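Local coordinates for uncharacterized conserved protein (Staphylococcus epidermidis, PDB 3FRM) that is of unknown function but probably belongs to the GNAT acetyltransferases, which move an acetyl group from acetyl-coenzyme A to an acceptor, at residues A[134-139]-A[149-154]; A[138-143]-A[226-231]; A[177-182]-A[188-193]. One frame throughout, in Å; residues are numbered along the deposited sequence.

Interaction 1 of 3, residues A[134-139]-A[149-154]; sequences HVYDAF and NMVKQH
Tyr-136 and Lys-152 mark the closest approach of the two backbones, their CA atoms 8.1 Å apart, where a type I turn from Tyr-136 to Phe-139 passes alongside helix 145-158. Contact is made by side chains alone, Tyr-136 and Asp-137 against Val-151 and Lys-152, and Tyr-136 and Lys-152 carry most of it together. The CG of Tyr-136 is turned opposite the backbone N (chi1 -173°), which brings the ring to the 149-154 segment. The ring meets its two neighbours at a slant: Lys-152 CG lies 3.7 Å from Tyr-136 CD2, near the root of the ring, and Val-151 CG1 lies 4.0 Å from Tyr-136 CZ at the far end. The phenol oxygen ends against the same methyl, Tyr-136 OH to Val-151 CG1 being 3.2 Å, a tight fit, with the two side chains crossing nearly at right angles.

Beyond the tyrosine, the lysine changes character. After its CG has packed on the ring, the chain kinks at chi3 (69°) and swings past the carboxylate of Asp-137. The ammonium stays at a distance: Lys-152 NZ is 3.7 Å from Asp-137 OD2, a long salt bridge. The modelled approach of OD2 to Lys-152 CD is too close to be taken literally, and the exact rotation of this carboxylate is doubtful. Tyr-136 also rests on Ile-178 of strand 174-183, and Val-151 touches Lys-36.

The chemistry is that of a surface contact between partly exposed residues: one lysine serves two neighbours, its aliphatic stem packing on the phenol ring and its charged end probably drawn only loosely to the aspartate, so packing probably contributes more than the long salt bridge.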
loop_
_atom_site.group_PDB
_atom_site.type_symbol
_atom_site.label_atom_id
_atom_site.label_comp_id
_atom_site.label_asym_id
_atom_site.label_seq_id
_atom_site.Cartn_x
_atom_site.Cartn_y
_atom_site.Cartn_z
ATOM N N HIS A 134 14.887 15.216 -13.780
ATOM C CA HIS A 134 15.170 15.759 -12.488
ATOM C C HIS A 134 14.212 15.270 -11.409
ATOM O O HIS A 134 14.637 14.940 -10.304
ATOM C CB HIS A 134 15.140 17.278 -12.551
ATOM C CG HIS A 134 15.382 17.913 -11.229
ATOM N ND1 HIS A 134 14.359 18.416 -10.449
ATOM C CD2 HIS A 134 16.521 18.065 -10.513
ATOM C CE1 HIS A 134 14.863 18.877 -9.319
ATOM N NE2 HIS A 134 16.174 18.679 -9.335
ATOM N N VAL A 135 12.922 15.220 -11.719
ATOM C CA VAL A 135 11.960 14.744 -10.744
ATOM C C VAL A 135 12.145 13.234 -10.578
ATOM O O VAL A 135 12.144 12.672 -9.466
ATOM C CB VAL A 135 10.518 15.039 -11.198
ATOM C CG1 VAL A 135 9.498 14.362 -10.226
ATOM C CG2 VAL A 135 10.292 16.551 -11.353
ATOM N N TYR A 136 12.292 12.592 -11.717
ATOM C CA TYR A 136 12.525 11.182 -11.773
ATOM C C TYR A 136 13.626 10.734 -10.792
ATOM O O TYR A 136 13.434 9.758 -10.059
ATOM C CB TYR A 136 12.835 10.771 -13.216
ATOM C CG TYR A 136 12.916 9.308 -13.316
ATOM C CD1 TYR A 136 11.750 8.513 -13.346
ATOM C CD2 TYR A 136 14.153 8.690 -13.313
ATOM C CE1 TYR A 136 11.849 7.113 -13.380
ATOM C CE2 TYR A 136 14.261 7.324 -13.369
ATOM C CZ TYR A 136 13.125 6.536 -13.392
ATOM O OH TYR A 136 13.319 5.177 -13.427
ATOM N N ASP A 137 14.699 11.517 -10.737
ATOM C CA ASP A 137 15.881 11.321 -9.878
ATOM C C ASP A 137 15.627 11.199 -8.405
ATOM O O ASP A 137 16.397 10.563 -7.700
ATOM C CB ASP A 137 16.870 12.485 -10.061
ATOM C CG ASP A 137 18.074 12.066 -10.807
ATOM O OD1 ASP A 137 19.217 12.513 -10.501
ATOM O OD2 ASP A 137 17.881 11.216 -11.702
ATOM N N ALA A 138 14.543 11.828 -7.963
ATOM C CA ALA A 138 14.058 11.823 -6.581
ATOM C C ALA A 138 13.344 10.572 -6.179
ATOM O O ALA A 138 13.187 10.351 -4.995
ATOM C CB ALA A 138 13.132 12.984 -6.372
ATOM N N PHE A 139 12.883 9.775 -7.137
ATOM C CA PHE A 139 12.077 8.577 -6.864
ATOM C C PHE A 139 12.810 7.451 -6.133
ATOM O O PHE A 139 14.031 7.265 -6.302
ATOM C CB PHE A 139 11.631 7.955 -8.185
ATOM C CG PHE A 139 10.463 8.622 -8.820
ATOM C CD1 PHE A 139 10.261 10.004 -8.685
ATOM C CD2 PHE A 139 9.575 7.863 -9.599
ATOM C CE1 PHE A 139 9.151 10.628 -9.286
ATOM C CE2 PHE A 139 8.480 8.448 -10.227
ATOM C CZ PHE A 139 8.261 9.839 -10.067
ATOM N N ASN A 149 19.920 4.875 -13.055
ATOM C CA ASN A 149 20.632 5.631 -14.080
ATOM C C ASN A 149 20.491 5.074 -15.482
ATOM O O ASN A 149 20.392 5.844 -16.441
ATOM C CB ASN A 149 22.104 5.829 -13.747
ATOM C CG ASN A 149 22.338 6.976 -12.772
ATOM O OD1 ASN A 149 21.445 7.851 -12.577
ATOM N ND2 ASN A 149 23.521 6.964 -12.100
HETATM N N MSE A 150 20.469 3.746 -15.606
HETATM C CA MSE A 150 20.335 3.143 -16.929
HETATM C C MSE A 150 18.891 3.280 -17.417
HETATM O O MSE A 150 18.652 3.337 -18.606
HETATM C CB MSE A 150 20.966 1.725 -17.073
HETATM C CG MSE A 150 20.117 0.480 -16.882
HETATM SE SE MSE A 150 18.345 0.071 -17.797
HETATM C CE MSE A 150 17.627 -1.071 -16.365
ATOM N N VAL A 151 17.936 3.380 -16.507
ATOM C CA VAL A 151 16.581 3.674 -16.927
ATOM C C VAL A 151 16.495 5.139 -17.378
ATOM O O VAL A 151 15.840 5.428 -18.360
ATOM C CB VAL A 151 15.543 3.316 -15.847
ATOM C CG1 VAL A 151 14.182 3.898 -16.184
ATOM C CG2 VAL A 151 15.442 1.779 -15.704
ATOM N N LYS A 152 17.201 6.044 -16.697
ATOM C CA LYS A 152 17.285 7.437 -17.124
ATOM C C LYS A 152 17.799 7.576 -18.533
ATOM O O LYS A 152 17.187 8.213 -19.364
ATOM C CB LYS A 152 18.188 8.239 -16.203
ATOM C CG LYS A 152 17.432 8.993 -15.100
ATOM C CD LYS A 152 18.406 9.730 -14.175
ATOM C CE LYS A 152 19.106 10.893 -14.870
ATOM N NZ LYS A 152 20.457 11.237 -14.297
ATOM N N GLN A 153 18.924 6.953 -18.809
ATOM C CA GLN A 153 19.515 6.958 -20.139
ATOM C C GLN A 153 18.529 6.439 -21.191
ATOM O O GLN A 153 18.421 6.952 -22.266
ATOM C CB GLN A 153 20.813 6.116 -20.137
ATOM C CG GLN A 153 22.076 6.948 -19.930
ATOM C CD GLN A 153 22.544 7.622 -21.231
ATOM O OE1 GLN A 153 21.736 8.211 -21.967
ATOM N NE2 GLN A 153 23.851 7.513 -21.531
ATOM N N HIS A 154 17.795 5.416 -20.861
ATOM C CA HIS A 154 16.831 4.852 -21.802
ATOM C C HIS A 154 15.705 5.840 -22.179
ATOM O O HIS A 154 15.467 6.076 -23.359
ATOM C CB HIS A 154 16.320 3.539 -21.233
ATOM C CG HIS A 154 15.279 2.869 -22.071
ATOM N ND1 HIS A 154 15.477 2.552 -23.402
ATOM C CD2 HIS A 154 14.042 2.416 -21.754
ATOM C CE1 HIS A 154 14.404 1.940 -23.871
ATOM N NE2 HIS A 154 13.519 1.843 -22.890
#

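Interaction 2 of 3, residues A[138-143]-A[226-231]; sequences AFARPF and DGKDTA
Lys-228 reaches obliquely across Pro-142, laying the end of its chain against the proline ring. Its CE lies 3.9 Å from Pro-142 CB, and Lys-228 NZ comes nearer still, 3.5 Å from the same carbon. The tip also passes the methyl of Ala-140, with Lys-228 NZ 3.9 Å from Ala-140 CB. To get there the lysine bends twice, at chi2 and at chi3, the latter almost eclipsed (-9°), so that the conformation, and with it the exact place of NZ, is doubtful. Both Pro-142 and Lys-228 touch a crystal neighbour, and the lattice may help to set this pose.

Each loop also has local bonds. Next to the proline, the guanidinium of Arg-141 is engaged elsewhere, in a salt bridge with Asp-145 and a hydrogen bond to Asp-137 O. In the other loop Asp-229 OD1 accepts from Ala-231 N at 3.1 Å, a capping bond just ahead of helix 232-237, and Lys-228 is the centre of an inverse gamma turn.

Across the contact an ammonium group meets only carbon. Such a touch between exposed residues of two loops offers van der Waals contact and little else, and probably holds them together weakly.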
loop_
_atom_site.group_PDB
_atom_site.type_symbol
_atom_site.label_atom_id
_atom_site.label_comp_id
_atom_site.label_asym_id
_atom_site.label_seq_id
_atom_site.Cartn_x
_atom_site.Cartn_y
_atom_site.Cartn_z
ATOM N N ALA A 138 14.543 11.828 -7.963
ATOM C CA ALA A 138 14.058 11.823 -6.581
ATOM C C ALA A 138 13.344 10.572 -6.179
ATOM O O ALA A 138 13.187 10.351 -4.995
ATOM C CB ALA A 138 13.132 12.984 -6.372
ATOM N N PHE A 139 12.883 9.775 -7.137
ATOM C CA PHE A 139 12.077 8.577 -6.864
ATOM C C PHE A 139 12.810 7.451 -6.133
ATOM O O PHE A 139 14.031 7.265 -6.302
ATOM C CB PHE A 139 11.631 7.955 -8.185
ATOM C CG PHE A 139 10.463 8.622 -8.820
ATOM C CD1 PHE A 139 10.261 10.004 -8.685
ATOM C CD2 PHE A 139 9.575 7.863 -9.599
ATOM C CE1 PHE A 139 9.151 10.628 -9.286
ATOM C CE2 PHE A 139 8.480 8.448 -10.227
ATOM C CZ PHE A 139 8.261 9.839 -10.067
ATOM N N ALA A 140 12.072 6.650 -5.382
ATOM C CA ALA A 140 12.629 5.449 -4.755
ATOM C C ALA A 140 13.487 4.690 -5.776
ATOM O O ALA A 140 13.193 4.678 -6.981
ATOM C CB ALA A 140 11.500 4.540 -4.201
ATOM N N ARG A 141 14.571 4.074 -5.317
ATOM C CA ARG A 141 15.371 3.283 -6.225
ATOM C C ARG A 141 15.501 1.857 -5.709
ATOM O O ARG A 141 16.512 1.505 -5.080
ATOM C CB ARG A 141 16.709 3.930 -6.432
ATOM C CG ARG A 141 16.619 5.276 -7.073
ATOM C CD ARG A 141 18.000 5.868 -7.228
ATOM N NE ARG A 141 17.904 7.243 -7.669
ATOM C CZ ARG A 141 18.938 8.034 -7.958
ATOM N NH1 ARG A 141 20.241 7.580 -7.884
ATOM N NH2 ARG A 141 18.671 9.301 -8.322
ATOM N N PRO A 142 14.480 1.019 -5.979
ATOM C CA PRO A 142 14.537 -0.270 -5.314
ATOM C C PRO A 142 15.663 -1.167 -5.782
ATOM O O PRO A 142 15.962 -2.109 -5.072
ATOM C CB PRO A 142 13.162 -0.912 -5.606
ATOM C CG PRO A 142 12.590 -0.127 -6.699
ATOM C CD PRO A 142 13.201 1.235 -6.677
ATOM N N PHE A 143 16.269 -0.876 -6.953
ATOM C CA PHE A 143 17.315 -1.737 -7.529
ATOM C C PHE A 143 18.591 -0.944 -7.573
ATOM O O PHE A 143 19.508 -1.264 -8.304
ATOM C CB PHE A 143 16.949 -2.276 -8.930
ATOM C CG PHE A 143 15.555 -2.891 -9.011
ATOM C CD1 PHE A 143 15.240 -4.051 -8.309
ATOM C CD2 PHE A 143 14.566 -2.299 -9.794
ATOM C CE1 PHE A 143 13.947 -4.603 -8.372
ATOM C CE2 PHE A 143 13.293 -2.847 -9.887
ATOM C CZ PHE A 143 12.970 -3.994 -9.169
ATOM N N ASP A 226 2.241 -1.732 -7.874
ATOM C CA ASP A 226 2.639 -2.825 -7.001
ATOM C C ASP A 226 2.697 -2.454 -5.518
ATOM O O ASP A 226 2.153 -1.405 -5.117
ATOM C CB ASP A 226 3.912 -3.515 -7.483
ATOM C CG ASP A 226 5.088 -2.578 -7.542
ATOM O OD1 ASP A 226 5.196 -1.748 -6.608
ATOM O OD2 ASP A 226 5.901 -2.681 -8.503
ATOM N N GLY A 227 3.319 -3.342 -4.711
ATOM C CA GLY A 227 3.442 -3.185 -3.246
ATOM C C GLY A 227 4.355 -2.029 -2.840
ATOM O O GLY A 227 4.103 -1.346 -1.848
ATOM N N LYS A 228 5.418 -1.786 -3.604
ATOM C CA LYS A 228 6.289 -0.628 -3.317
ATOM C C LYS A 228 5.861 0.592 -4.135
ATOM O O LYS A 228 6.652 1.172 -4.901
ATOM C CB LYS A 228 7.768 -0.941 -3.540
ATOM C CG LYS A 228 8.529 -1.475 -2.301
ATOM C CD LYS A 228 9.913 -0.734 -2.047
ATOM C CE LYS A 228 10.392 0.236 -3.189
ATOM N NZ LYS A 228 11.744 0.883 -2.919
ATOM N N ASP A 229 4.596 0.956 -3.990
ATOM C CA ASP A 229 4.077 2.117 -4.691
ATOM C C ASP A 229 3.335 2.983 -3.665
ATOM O O ASP A 229 2.286 2.618 -3.090
ATOM C CB ASP A 229 3.202 1.698 -5.881
ATOM C CG ASP A 229 2.902 2.851 -6.855
ATOM O OD1 ASP A 229 2.858 4.059 -6.458
ATOM O OD2 ASP A 229 2.670 2.521 -8.043
ATOM N N THR A 230 3.927 4.139 -3.441
ATOM C CA THR A 230 3.521 5.004 -2.372
ATOM C C THR A 230 2.419 5.932 -2.860
ATOM O O THR A 230 1.762 6.583 -2.051
ATOM C CB THR A 230 4.733 5.786 -1.867
ATOM O OG1 THR A 230 5.652 5.947 -2.956
ATOM C CG2 THR A 230 5.440 4.998 -0.765
ATOM N N ALA A 231 2.199 5.987 -4.172
ATOM C CA ALA A 231 1.126 6.806 -4.706
ATOM C C ALA A 231 -0.283 6.192 -4.466
ATOM O O ALA A 231 -1.287 6.894 -4.565
ATOM C CB ALA A 231 1.356 7.081 -6.170
#

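Interaction 3 of 3, residues A[177-182]-A[188-193]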
loop_
_atom_site.group_PDB
_atom_site.type_symbol
_atom_site.label_atom_id
_atom_site.label_comp_id
_atom_site.label_asym_id
_atom_site.label_seq_id
_atom_site.Cartn_x
_atom_site.Cartn_y
_atom_site.Cartn_z
ATOM N N GLY A 177 6.426 17.408 -10.446
ATOM C CA GLY A 177 5.544 16.236 -10.659
ATOM C C GLY A 177 5.729 15.648 -12.055
ATOM O O GLY A 177 5.935 16.385 -13.016
ATOM N N ILE A 178 5.665 14.333 -12.196
ATOM C CA ILE A 178 5.728 13.753 -13.542
ATOM C C ILE A 178 4.721 12.616 -13.754
ATOM O O ILE A 178 4.177 12.026 -12.787
ATOM C CB ILE A 178 7.212 13.321 -13.957
ATOM C CG1 ILE A 178 7.725 12.241 -13.012
ATOM C CG2 ILE A 178 8.183 14.559 -13.983
ATOM C CD1 ILE A 178 9.170 11.692 -13.433
ATOM N N VAL A 179 4.431 12.299 -15.011
ATOM C CA VAL A 179 3.668 11.083 -15.252
ATOM C C VAL A 179 3.870 10.756 -16.695
ATOM O O VAL A 179 4.100 11.659 -17.480
ATOM C CB VAL A 179 2.142 11.273 -14.901
ATOM C CG1 VAL A 179 1.469 12.455 -15.749
ATOM C CG2 VAL A 179 1.386 9.954 -14.985
ATOM N N ASP A 180 3.810 9.471 -17.001
ATOM C CA ASP A 180 3.738 8.920 -18.349
ATOM C C ASP A 180 2.309 8.515 -18.701
ATOM O O ASP A 180 1.587 8.005 -17.860
ATOM C CB ASP A 180 4.529 7.638 -18.384
ATOM C CG ASP A 180 5.967 7.878 -18.201
ATOM O OD1 ASP A 180 6.753 6.998 -18.593
ATOM O OD2 ASP A 180 6.331 8.968 -17.705
ATOM N N ILE A 181 1.937 8.730 -19.959
ATOM C CA ILE A 181 0.646 8.341 -20.436
ATOM C C ILE A 181 0.783 7.593 -21.729
ATOM O O ILE A 181 1.529 7.991 -22.619
ATOM C CB ILE A 181 -0.370 9.535 -20.590
ATOM C CG1 ILE A 181 0.263 10.708 -21.309
ATOM C CG2 ILE A 181 -0.837 10.008 -19.239
ATOM C CD1 ILE A 181 0.965 11.722 -20.381
ATOM N N ILE A 182 0.022 6.508 -21.791
ATOM C CA ILE A 182 -0.037 5.620 -22.921
ATOM C C ILE A 182 -1.483 5.657 -23.363
ATOM O O ILE A 182 -2.403 5.237 -22.621
ATOM C CB ILE A 182 0.345 4.162 -22.542
ATOM C CG1 ILE A 182 1.768 4.074 -22.021
ATOM C CG2 ILE A 182 0.179 3.209 -23.716
ATOM C CD1 ILE A 182 1.803 3.855 -20.507
ATOM N N ILE A 188 -6.872 5.171 -21.509
ATOM C CA ILE A 188 -5.613 5.790 -21.247
ATOM C C ILE A 188 -4.960 5.267 -19.963
ATOM O O ILE A 188 -5.594 5.128 -18.908
ATOM C CB ILE A 188 -5.760 7.302 -21.351
ATOM C CG1 ILE A 188 -4.522 8.055 -20.924
ATOM C CG2 ILE A 188 -7.013 7.791 -20.645
ATOM C CD1 ILE A 188 -4.534 9.376 -21.682
ATOM N N GLU A 189 -3.675 4.941 -20.070
ATOM C CA GLU A 189 -2.969 4.389 -18.959
ATOM C C GLU A 189 -1.927 5.356 -18.489
ATOM O O GLU A 189 -1.217 5.960 -19.295
ATOM C CB GLU A 189 -2.329 3.077 -19.347
ATOM C CG GLU A 189 -1.759 2.314 -18.194
ATOM C CD GLU A 189 -0.727 1.300 -18.680
ATOM O OE1 GLU A 189 -0.983 0.709 -19.758
ATOM O OE2 GLU A 189 0.337 1.104 -18.013
ATOM N N ILE A 190 -1.882 5.541 -17.174
ATOM C CA ILE A 190 -0.816 6.280 -16.566
ATOM C C ILE A 190 0.212 5.320 -15.959
ATOM O O ILE A 190 -0.076 4.158 -15.683
ATOM C CB ILE A 190 -1.288 7.408 -15.601
ATOM C CG1 ILE A 190 -2.219 6.918 -14.519
ATOM C CG2 ILE A 190 -2.090 8.480 -16.357
ATOM C CD1 ILE A 190 -2.286 7.844 -13.301
ATOM N N ASP A 191 1.425 5.814 -15.804
ATOM C CA ASP A 191 2.490 5.023 -15.304
ATOM C C ASP A 191 3.571 5.990 -14.854
ATOM O O ASP A 191 3.745 7.065 -15.435
ATOM C CB ASP A 191 3.030 4.137 -16.436
ATOM C CG ASP A 191 4.005 3.093 -15.949
ATOM O OD1 ASP A 191 5.131 3.037 -16.513
ATOM O OD2 ASP A 191 3.683 2.344 -14.993
ATOM N N GLY A 192 4.288 5.617 -13.805
ATOM C CA GLY A 192 5.472 6.371 -13.394
ATOM C C GLY A 192 5.085 7.682 -12.748
ATOM O O GLY A 192 5.857 8.621 -12.767
ATOM N N PHE A 193 3.874 7.748 -12.175
ATOM C CA PHE A 193 3.420 8.984 -11.571
ATOM C C PHE A 193 4.227 9.318 -10.306
ATOM O O PHE A 193 4.423 8.478 -9.457
ATOM C CB PHE A 193 1.934 8.909 -11.285
ATOM C CG PHE A 193 1.435 10.044 -10.466
ATOM C CD1 PHE A 193 0.701 11.070 -11.050
ATOM C CD2 PHE A 193 1.721 10.110 -9.102
ATOM C CE1 PHE A 193 0.223 12.116 -10.284
ATOM C CE2 PHE A 193 1.305 11.181 -8.336
ATOM C CZ PHE A 193 0.554 12.200 -8.929
#
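Phe-193 presents its ring at a slant to strand 177-182: Phe-193 CD1 comes within 4.1 Å of Val-179 CB and about as close to the carbonyl oxygen of Ile-178. The carboxylates lie on the other side of the hairpin. There Asp-180 CB and Asp-191 CB are 4.3 Å apart. Two like charges so near are probably unfavourable unless eased; Asp-180 OD2 is hydrogen-bonded to the hydroxyl of Tyr-132, and Arg-166 makes a long, weak ion pair with Asp-180 OD1. Next along, Ile-182 runs beside Glu-189, with Ile-182 CD1 4.0 Å from Glu-189 OE2, while OE1 of the glutamate is bonded to Tyr-13 N.

Ile-181 and Ile-190 occupy the apolar face, their CG2 methyls meeting at 3.5 Å. Val-179 adds to this layer. Its CG2, turned opposite the backbone N, sits 3.7 Å from Ile-190 CB, and helix 204-216 packs over Val-179, Ile-188 and Ile-190.

The backbones run antiparallel, with two pairs of hydrogen bonds. Ile-182 and Glu-189 exchange nearly straight ones, Glu-189 N to Ile-182 O at 175°. At Asp-180 and Asp-191 the return bond from Asp-191 N is more bent (137°), close to where the chain turns a corner. There Gly-192, with positive phi, is passed over in the pairing, and Val-179 lies opposite Phe-193.

This is an antiparallel beta hairpin in the central sheet of a GNAT-like fold. The break at Gly-192, in the strand that precedes helix 204-216, is consistent with the bulge that GNAT enzymes carry in the strand beside acetyl-coenzyme A.

Interaction 3 is the core contact: a buried hairpin held by backbone hydrogen bonds and apolar packing. Interactions 1 and 2 lie at the surface and depend on lysines, one packing on a tyrosine ring with a long salt bridge at its end, the other touching carbon alone. The latter two begin from the same run of chain, sharing Ala-138 and Phe-139, and that run links them to the sheet. Phe-139 packs on Ile-178 and Gly-192, and Val-135 on Ile-178, so the segment that reaches helix 145-158 in interaction 1 also rests on the hairpin of interaction 3. From the 226-231 loop, Ala-231 touches Phe-193, a second, slighter tie between surface and core.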